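Local coordinates for protein exopolygalacturonase (Yersinia enterocolitica, PDB 2UVF) that hydrolyses pectic polygalacturonate from its chain ends, as a family 28 exopolygalacturonase of the periplasm, and binds digalacturonate, at residues H355-L360 with N368-Q373. Numbering follows the deposited sequence.
Sequences HGIMNL and NGLIHQ. With ADA (alpha-D-galactopyranuronic acid), chain C; ADA (alpha-D-galactopyranuronic acid), chain B; SO4 (sulfate ion), chain G.
The H372 ring meets I357 at its edge: CD1 of I357 lies near the ring plane, 4.3 Å from CE1 of H372. The same ring stacks with F398, and its NE2 is hydrogen-bonded to OD1 of N396, which satisfies this buried nitrogen. The side chains of I357 and L370 meet end on, methyl to methyl, with CD1 of I357 3.8 Å from CD1 of L370. The I357 chain runs out to CD1 nearly extended (chi2 164°), which carries the methyl across to both partners. No hydrogen bond joins the segments.

The other ring, H355, turns an edge to the sugar pocket. At its edge, in plane, lie SD of M358, O3 of the chain B galacturonate and the carboxylate carbon C6 of the chain C galacturonate. NE2 donates an almost straight bond (174°) to carboxylate O6A of the chain C galacturonate, at 2.7 Å. CE1 lies 3.2 Å from O3 of the chain B galacturonate. ND1 is hydrogen-bonded to the carbonyl O of N379, which with the NE2 bond helps fix the ring's rotation.

The contact spans the buried interior of the right-handed parallel beta-helix characteristic of family 28. I357 also touches F347 and V349. Strand 357-360 runs between strands 334-339 and 383-386, and strand 371-373 between strands 348-350 and 397-399.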
loop_
_atom_site.group_PDB
_atom_site.type_symbol
_atom_site.label_atom_id
_atom_site.label_comp_id
_atom_site.label_asym_id
_atom_site.label_seq_id
_atom_site.Cartn_x
_atom_site.Cartn_y
_atom_site.Cartn_z
ATOM N N HIS A 355 -2.608 12.862 0.693
ATOM C CA HIS A 355 -2.336 11.419 0.601
ATOM C C HIS A 355 -2.251 10.990 -0.858
ATOM O O HIS A 355 -2.650 11.731 -1.749
ATOM C CB HIS A 355 -3.442 10.559 1.265
ATOM C CG HIS A 355 -3.689 10.837 2.723
ATOM N ND1 HIS A 355 -2.680 11.061 3.637
ATOM C CD2 HIS A 355 -4.839 10.848 3.434
ATOM C CE1 HIS A 355 -3.197 11.230 4.838
ATOM N NE2 HIS A 355 -4.506 11.094 4.745
ATOM N N GLY A 356 -1.760 9.768 -1.088
ATOM C CA GLY A 356 -1.671 9.178 -2.434
ATOM C C GLY A 356 -2.995 8.539 -2.793
ATOM O O GLY A 356 -3.984 9.240 -3.049
ATOM N N ILE A 357 -3.030 7.206 -2.760
ATOM C CA ILE A 357 -4.247 6.442 -3.085
ATOM C C ILE A 357 -5.037 6.001 -1.842
ATOM O O ILE A 357 -4.501 5.335 -0.959
ATOM C CB ILE A 357 -3.914 5.247 -4.029
ATOM C CG1 ILE A 357 -3.429 5.793 -5.376
ATOM C CG2 ILE A 357 -5.146 4.319 -4.224
ATOM C CD1 ILE A 357 -2.747 4.823 -6.237
ATOM N N MET A 358 -6.311 6.392 -1.786
ATOM C CA MET A 358 -7.192 6.061 -0.665
ATOM C C MET A 358 -8.326 5.150 -1.103
ATOM O O MET A 358 -8.975 5.410 -2.120
ATOM C CB MET A 358 -7.815 7.320 -0.046
ATOM C CG MET A 358 -6.835 8.304 0.576
ATOM S SD MET A 358 -7.707 9.799 1.095
ATOM C CE MET A 358 -8.666 9.157 2.484
ATOM N N ASN A 359 -8.533 4.078 -0.336
ATOM C CA ASN A 359 -9.652 3.167 -0.504
ATOM C C ASN A 359 -10.411 3.187 0.788
ATOM O O ASN A 359 -9.864 2.853 1.842
ATOM C CB ASN A 359 -9.173 1.740 -0.761
ATOM C CG ASN A 359 -8.443 1.610 -2.049
ATOM O OD1 ASN A 359 -9.040 1.299 -3.074
ATOM N ND2 ASN A 359 -7.137 1.893 -2.022
ATOM N N LEU A 360 -11.660 3.628 0.710
ATOM C CA LEU A 360 -12.497 3.751 1.892
ATOM C C LEU A 360 -13.733 2.872 1.709
ATOM O O LEU A 360 -14.492 3.046 0.756
ATOM C CB LEU A 360 -12.869 5.226 2.148
ATOM C CG LEU A 360 -11.749 6.237 2.495
ATOM C CD1 LEU A 360 -12.347 7.587 2.726
ATOM C CD2 LEU A 360 -10.858 5.830 3.698
ATOM N N ASN A 368 -1.917 -3.458 -8.929
ATOM C CA ASN A 368 -0.934 -4.225 -9.664
ATOM C C ASN A 368 0.063 -3.310 -10.401
ATOM O O ASN A 368 -0.283 -2.679 -11.390
ATOM C CB ASN A 368 -1.657 -5.144 -10.668
ATOM C CG ASN A 368 -0.697 -5.940 -11.559
ATOM O OD1 ASN A 368 0.504 -6.028 -11.295
ATOM N ND2 ASN A 368 -1.241 -6.547 -12.616
ATOM N N GLY A 369 1.295 -3.244 -9.905
ATOM C CA GLY A 369 2.378 -2.635 -10.659
ATOM C C GLY A 369 2.330 -1.135 -10.740
ATOM O O GLY A 369 2.710 -0.533 -11.765
ATOM N N LEU A 370 1.861 -0.515 -9.666
ATOM C CA LEU A 370 1.864 0.941 -9.595
ATOM C C LEU A 370 3.263 1.400 -9.202
ATOM O O LEU A 370 4.021 0.666 -8.567
ATOM C CB LEU A 370 0.809 1.457 -8.603
ATOM C CG LEU A 370 -0.612 0.857 -8.601
ATOM C CD1 LEU A 370 -1.467 1.490 -7.456
ATOM C CD2 LEU A 370 -1.321 1.035 -9.910
ATOM N N ILE A 371 3.614 2.608 -9.614
ATOM C CA ILE A 371 4.894 3.190 -9.268
ATOM C C ILE A 371 4.587 4.467 -8.468
ATOM O O ILE A 371 4.008 5.394 -9.006
ATOM C CB ILE A 371 5.744 3.425 -10.574
ATOM C CG1 ILE A 371 6.024 2.068 -11.274
ATOM C CG2 ILE A 371 7.031 4.170 -10.284
ATOM C CD1 ILE A 371 6.220 2.173 -12.770
ATOM N N HIS A 372 4.924 4.477 -7.173
ATOM C CA HIS A 372 4.665 5.631 -6.301
ATOM C C HIS A 372 5.962 6.387 -6.137
ATOM O O HIS A 372 6.918 5.843 -5.635
ATOM C CB HIS A 372 4.129 5.190 -4.907
ATOM C CG HIS A 372 3.111 4.100 -4.985
ATOM N ND1 HIS A 372 1.754 4.346 -4.978
ATOM C CD2 HIS A 372 3.250 2.766 -5.156
ATOM C CE1 HIS A 372 1.102 3.204 -5.122
ATOM N NE2 HIS A 372 1.985 2.228 -5.230
ATOM N N GLN A 373 5.985 7.635 -6.582
ATOM C CA GLN A 373 7.157 8.469 -6.479
ATOM C C GLN A 373 6.734 9.804 -5.841
ATOM O O GLN A 373 6.482 10.808 -6.533
ATOM C CB GLN A 373 7.785 8.673 -7.871
ATOM C CG GLN A 373 8.164 7.388 -8.661
ATOM C CD GLN A 373 8.649 7.720 -10.074
ATOM O OE1 GLN A 373 8.212 8.708 -10.676
ATOM N NE2 GLN A 373 9.558 6.919 -10.597
HETATM C C1 ADA C . -3.961 8.336 9.760
HETATM C C2 ADA C . -4.344 6.996 9.099
HETATM C C3 ADA C . -4.402 7.227 7.577
HETATM C C4 ADA C . -5.448 8.336 7.240
HETATM C C5 ADA C . -5.077 9.640 7.979
HETATM C C6 ADA C . -6.006 10.875 7.814
HETATM O O2 ADA C . -3.416 5.951 9.453
HETATM O O3 ADA C . -4.676 6.010 6.888
HETATM O O4 ADA C . -6.775 7.926 7.587
HETATM O O5 ADA C . -4.904 9.400 9.409
HETATM O O6B ADA C . -6.339 11.462 8.866
HETATM O O6A ADA C . -6.356 11.226 6.661
HETATM C C1 ADA B . 0.730 9.281 8.866
HETATM C C2 ADA B . -0.474 9.632 7.967
HETATM C C3 ADA B . -1.335 10.646 8.754
HETATM C C4 ADA B . -2.023 9.838 9.866
HETATM C C5 ADA B . -0.900 9.317 10.780
HETATM C C6 ADA B . -1.467 8.422 11.906
HETATM O O1 ADA B . 1.493 10.446 9.296
HETATM O O2 ADA B . -0.094 10.100 6.693
HETATM O O3 ADA B . -2.249 11.400 7.919
HETATM O O4 ADA B . -2.647 8.680 9.257
HETATM O O5 ADA B . 0.158 8.588 10.018
HETATM O O6B ADA B . -1.661 7.206 11.651
HETATM O O6A ADA B . -1.701 8.956 13.020
HETATM S S SO4 G . 10.819 3.174 -11.069
HETATM O O1 SO4 G . 9.884 2.507 -11.980
HETATM O O2 SO4 G . 12.131 3.233 -11.709
HETATM O O3 SO4 G . 10.402 4.531 -10.719
HETATM O O4 SO4 G . 10.880 2.399 -9.839
#